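Local structure of GH18 chiitnase (Pseudoalteromonas aurantia, 6K7Z) at residues S2-P14 with S253-D265. The protein is a family 18 glycoside hydrolase, an endochitinase that degrades chitin, probably by cleaving bonds within the chain. Sequence-based numbering, arbitrary orientation.
Sequences SKTITYYNSGAVP and SLGGIMNWQFSSD
Q261 reaches from the end of strand 256-260 to the loop that follows strand 3-8. Its CB lies 3.3 Å from Y7 O. With chi1 at 59°, CG is flanked by N and C of its own backbone, and from there the straight chain carries the amide to N9 and S10. CD sits 3.6 Å from S10 N. OE1 accepts from N9 N at 3.1 Å, from S10 N at 2.7 Å and from a water. NE2 lies near S10 CB and gives to a second water, shared with N9 OD1. The peptide bond between W260 and Q261 is cis.

Strands 3-8 and 256-260 are the first and last of the parallel TIM barrel of family 18, and their pairing closes it. Backbone hydrogen bonds link them, from K3 N with G255 O to Y7 N with N259 O. F262 N then bonds Y7 O almost straight, at 175°.

On the face that carries I5 and M258, SD of M258 lies 3.7 Å from Y7 CE1, a Met-aromatic contact at the ring edge. Y7 OH is hydrogen-bonded to D113 OD2. On the opposite face T6 OG1 donates to N259 OD1 at 2.6 Å. Farther along, S263 OG donates to S10 O and accepts from V13 N.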
loop_
_atom_site.group_PDB
_atom_site.type_symbol
_atom_site.label_atom_id
_atom_site.label_comp_id
_atom_site.label_asym_id
_atom_site.label_seq_id
_atom_site.Cartn_x
_atom_site.Cartn_y
_atom_site.Cartn_z
ATOM N N SER A 2 -14.853 -6.561 -4.275
ATOM C CA SER A 2 -13.770 -5.642 -4.456
ATOM C C SER A 2 -13.642 -4.853 -3.196
ATOM O O SER A 2 -14.561 -4.741 -2.454
ATOM C CB SER A 2 -14.105 -4.699 -5.551
ATOM O OG SER A 2 -15.311 -4.139 -5.210
ATOM N N LYS A 3 -12.477 -4.276 -2.982
ATOM C CA LYS A 3 -12.166 -3.554 -1.756
ATOM C C LYS A 3 -11.818 -2.122 -2.108
ATOM O O LYS A 3 -11.310 -1.913 -3.140
ATOM C CB LYS A 3 -10.905 -4.129 -1.157
ATOM C CG LYS A 3 -10.993 -5.442 -0.428
ATOM C CD LYS A 3 -9.607 -5.938 -0.064
ATOM C CE LYS A 3 -9.614 -7.391 0.362
ATOM N NZ LYS A 3 -10.431 -8.277 -0.443
ATOM N N THR A 4 -12.067 -1.197 -1.204
ATOM C CA THR A 4 -11.715 0.214 -1.336
ATOM C C THR A 4 -10.685 0.524 -0.252
ATOM O O THR A 4 -10.884 0.201 0.855
ATOM C CB THR A 4 -12.916 1.142 -1.304
ATOM O OG1 THR A 4 -13.704 0.875 -0.188
ATOM C CG2 THR A 4 -13.687 0.943 -2.588
ATOM N N ILE A 5 -9.589 1.143 -0.671
ATOM C CA ILE A 5 -8.443 1.357 0.196
ATOM C C ILE A 5 -7.980 2.798 0.036
ATOM O O ILE A 5 -7.990 3.344 -1.072
ATOM C CB ILE A 5 -7.321 0.358 -0.143
ATOM C CG1 ILE A 5 -7.872 -1.068 -0.035
ATOM C CG2 ILE A 5 -6.100 0.546 0.772
ATOM C CD1 ILE A 5 -6.864 -2.128 -0.219
ATOM N N THR A 6 -7.585 3.425 1.143
ATOM C CA THR A 6 -7.008 4.758 1.047
ATOM C C THR A 6 -5.829 4.858 1.993
ATOM O O THR A 6 -5.748 4.134 2.985
ATOM C CB THR A 6 -8.040 5.867 1.350
ATOM O OG1 THR A 6 -7.448 7.155 1.126
ATOM C CG2 THR A 6 -8.568 5.767 2.785
ATOM N N TYR A 7 -4.907 5.762 1.669
ATOM C CA TYR A 7 -3.821 6.143 2.564
ATOM C C TYR A 7 -4.160 7.429 3.303
ATOM O O TYR A 7 -4.681 8.380 2.716
ATOM C CB TYR A 7 -2.511 6.345 1.810
ATOM C CG TYR A 7 -1.860 5.060 1.373
ATOM C CD1 TYR A 7 -2.289 4.410 0.216
ATOM C CD2 TYR A 7 -0.836 4.497 2.111
ATOM C CE1 TYR A 7 -1.725 3.228 -0.187
ATOM C CE2 TYR A 7 -0.247 3.301 1.707
ATOM C CZ TYR A 7 -0.703 2.682 0.558
ATOM O OH TYR A 7 -0.147 1.508 0.140
ATOM N N TYR A 8 -3.847 7.463 4.595
ATOM C CA TYR A 8 -4.033 8.662 5.399
ATOM C C TYR A 8 -2.654 9.172 5.800
ATOM O O TYR A 8 -1.989 8.573 6.647
ATOM C CB TYR A 8 -4.903 8.369 6.614
ATOM C CG TYR A 8 -5.286 9.607 7.396
ATOM C CD1 TYR A 8 -6.369 10.370 7.002
ATOM C CD2 TYR A 8 -4.578 10.004 8.522
ATOM C CE1 TYR A 8 -6.753 11.493 7.700
ATOM C CE2 TYR A 8 -4.959 11.153 9.232
ATOM C CZ TYR A 8 -6.048 11.891 8.800
ATOM O OH TYR A 8 -6.472 13.033 9.475
ATOM N N ASN A 9 -2.232 10.276 5.184
ATOM C CA ASN A 9 -0.979 10.942 5.534
ATOM C C ASN A 9 -1.273 12.375 5.942
ATOM O O ASN A 9 -1.109 12.714 7.116
ATOM C CB ASN A 9 0.008 10.864 4.365
ATOM C CG ASN A 9 1.391 11.423 4.709
ATOM O OD1 ASN A 9 1.832 12.399 4.112
ATOM N ND2 ASN A 9 2.083 10.791 5.655
ATOM N N SER A 10 -1.727 13.229 5.019
ATOM C CA SER A 10 -2.175 14.569 5.376
ATOM C C SER A 10 -3.398 14.504 6.284
ATOM O O SER A 10 -4.279 13.655 6.112
ATOM C CB SER A 10 -2.520 15.370 4.120
ATOM O OG SER A 10 -3.376 16.454 4.453
ATOM N N GLY A 11 -3.464 15.431 7.240
ATOM C CA GLY A 11 -4.590 15.464 8.154
ATOM C C GLY A 11 -5.666 16.484 7.845
ATOM O O GLY A 11 -6.454 16.818 8.736
ATOM N N ALA A 12 -5.739 16.957 6.590
ATOM C CA ALA A 12 -6.651 18.051 6.253
ATOM C C ALA A 12 -8.113 17.680 6.472
ATOM O O ALA A 12 -8.947 18.562 6.724
ATOM C CB ALA A 12 -6.433 18.494 4.804
ATOM N N VAL A 13 -8.451 16.405 6.365
ATOM C CA VAL A 13 -9.787 15.895 6.670
ATOM C C VAL A 13 -9.667 15.019 7.910
ATOM O O VAL A 13 -8.778 14.158 7.956
ATOM C CB VAL A 13 -10.377 15.090 5.492
ATOM C CG1 VAL A 13 -11.748 14.518 5.859
ATOM C CG2 VAL A 13 -10.466 15.957 4.236
ATOM N N PRO A 14 -10.496 15.224 8.937
ATOM C CA PRO A 14 -10.385 14.405 10.157
ATOM C C PRO A 14 -10.481 12.916 9.854
ATOM O O PRO A 14 -11.302 12.478 9.046
ATOM C CB PRO A 14 -11.571 14.874 11.007
ATOM C CG PRO A 14 -11.848 16.269 10.537
ATOM C CD PRO A 14 -11.505 16.293 9.070
ATOM N N SER A 253 -12.422 -10.044 -12.948
ATOM C CA SER A 253 -12.920 -9.306 -11.806
ATOM C C SER A 253 -11.855 -8.305 -11.392
ATOM O O SER A 253 -10.726 -8.314 -11.904
ATOM C CB SER A 253 -13.315 -10.237 -10.649
ATOM O OG SER A 253 -12.278 -11.130 -10.306
ATOM N N LEU A 254 -12.250 -7.408 -10.494
ATOM C CA LEU A 254 -11.411 -6.305 -10.046
ATOM C C LEU A 254 -11.249 -6.421 -8.536
ATOM O O LEU A 254 -12.235 -6.333 -7.794
ATOM C CB LEU A 254 -12.023 -4.957 -10.440
ATOM C CG LEU A 254 -11.329 -3.689 -9.941
ATOM C CD1 LEU A 254 -9.828 -3.709 -10.267
ATOM C CD2 LEU A 254 -11.992 -2.438 -10.516
ATOM N N GLY A 255 -10.011 -6.632 -8.088
ATOM C CA GLY A 255 -9.773 -6.753 -6.661
ATOM C C GLY A 255 -10.155 -5.508 -5.885
ATOM O O GLY A 255 -10.632 -5.603 -4.751
ATOM N N GLY A 256 -9.937 -4.338 -6.462
ATOM C CA GLY A 256 -10.375 -3.124 -5.803
ATOM C C GLY A 256 -9.650 -1.898 -6.324
ATOM O O GLY A 256 -8.902 -1.953 -7.302
ATOM N N ILE A 257 -9.897 -0.783 -5.625
ATOM C CA ILE A 257 -9.347 0.525 -5.959
ATOM C C ILE A 257 -8.725 1.123 -4.712
ATOM O O ILE A 257 -9.371 1.179 -3.660
ATOM C CB ILE A 257 -10.425 1.476 -6.504
ATOM C CG1 ILE A 257 -10.942 0.979 -7.853
ATOM C CG2 ILE A 257 -9.870 2.907 -6.609
ATOM C CD1 ILE A 257 -9.905 1.075 -8.973
ATOM N N MET A 258 -7.485 1.586 -4.840
ATOM C CA MET A 258 -6.762 2.297 -3.792
ATOM C C MET A 258 -6.612 3.754 -4.207
ATOM O O MET A 258 -6.620 4.068 -5.400
ATOM C CB MET A 258 -5.382 1.652 -3.560
ATOM C CG MET A 258 -4.472 2.410 -2.573
ATOM S SD MET A 258 -3.451 3.653 -3.410
ATOM C CE MET A 258 -2.123 2.659 -4.074
ATOM N N ASN A 259 -6.506 4.661 -3.237
ATOM C CA ASN A 259 -6.200 6.036 -3.607
ATOM C C ASN A 259 -5.133 6.630 -2.702
ATOM O O ASN A 259 -4.957 6.237 -1.541
ATOM C CB ASN A 259 -7.451 6.950 -3.623
ATOM C CG ASN A 259 -7.981 7.276 -2.234
ATOM O OD1 ASN A 259 -7.293 7.878 -1.405
ATOM N ND2 ASN A 259 -9.238 6.928 -2.001
ATOM N N TRP A 260 -4.403 7.568 -3.283
ATOM C CA TRP A 260 -3.556 8.491 -2.543
ATOM C C TRP A 260 -4.168 9.861 -2.798
ATOM O O TRP A 260 -4.216 10.280 -3.956
ATOM C CB TRP A 260 -2.097 8.439 -3.032
ATOM C CG TRP A 260 -1.207 9.365 -2.259
ATOM C CD1 TRP A 260 -0.969 10.692 -2.520
ATOM C CD2 TRP A 260 -0.491 9.056 -1.061
ATOM N NE1 TRP A 260 -0.120 11.214 -1.568
ATOM C CE2 TRP A 260 0.187 10.230 -0.660
ATOM C CE3 TRP A 260 -0.336 7.892 -0.298
ATOM C CZ2 TRP A 260 1.000 10.276 0.481
ATOM C CZ3 TRP A 260 0.466 7.937 0.826
ATOM C CH2 TRP A 260 1.125 9.120 1.211
ATOM N N GLN A 261 -4.693 10.540 -1.785
ATOM C CA GLN A 261 -4.803 10.081 -0.409
ATOM C C GLN A 261 -6.110 10.620 0.171
ATOM O O GLN A 261 -6.749 11.496 -0.431
ATOM C CB GLN A 261 -3.608 10.556 0.430
ATOM C CG GLN A 261 -3.446 12.083 0.489
ATOM C CD GLN A 261 -2.412 12.518 1.519
ATOM O OE1 GLN A 261 -2.487 12.135 2.689
ATOM N NE2 GLN A 261 -1.432 13.308 1.082
ATOM N N PHE A 262 -6.471 10.121 1.358
ATOM C CA PHE A 262 -7.784 10.380 1.947
ATOM C C PHE A 262 -8.121 11.869 2.011
ATOM O O PHE A 262 -9.216 12.291 1.615
ATOM C CB PHE A 262 -7.833 9.755 3.345
ATOM C CG PHE A 262 -9.118 10.003 4.060
ATOM C CD1 PHE A 262 -10.262 9.287 3.721
ATOM C CD2 PHE A 262 -9.192 10.967 5.054
ATOM C CE1 PHE A 262 -11.460 9.532 4.369
ATOM C CE2 PHE A 262 -10.382 11.210 5.720
ATOM C CZ PHE A 262 -11.514 10.489 5.387
ATOM N N SER A 263 -7.204 12.683 2.529
ATOM C CA SER A 263 -7.565 14.073 2.816
ATOM C C SER A 263 -7.658 14.939 1.567
ATOM O O SER A 263 -7.939 16.140 1.681
ATOM C CB SER A 263 -6.563 14.682 3.792
ATOM O OG SER A 263 -6.869 14.275 5.114
ATOM N N SER A 264 -7.448 14.370 0.390
ATOM C CA SER A 264 -7.641 15.105 -0.852
ATOM C C SER A 264 -9.056 14.982 -1.403
ATOM O O SER A 264 -9.380 15.661 -2.387
ATOM C CB SER A 264 -6.659 14.614 -1.912
ATOM O OG SER A 264 -5.336 14.878 -1.522
ATOM N N ASP A 265 -9.892 14.137 -0.810
ATOM C CA ASP A 265 -11.210 13.801 -1.354
ATOM C C ASP A 265 -12.284 14.575 -0.600
ATOM O O ASP A 265 -12.709 14.178 0.486
ATOM C CB ASP A 265 -11.471 12.308 -1.267
ATOM C CG ASP A 265 -12.852 11.942 -1.746
ATOM O OD1 ASP A 265 -13.477 12.777 -2.455
ATOM O OD2 ASP A 265 -13.307 10.826 -1.431
HETATM O O HOH W 1 -9.994 -7.811 -3.203
HETATM O O HOH W 2 -9.980 4.043 -2.863
HETATM O O HOH W 3 0.738 14.305 2.429
HETATM O O HOH W 4 -4.880 11.948 3.881
#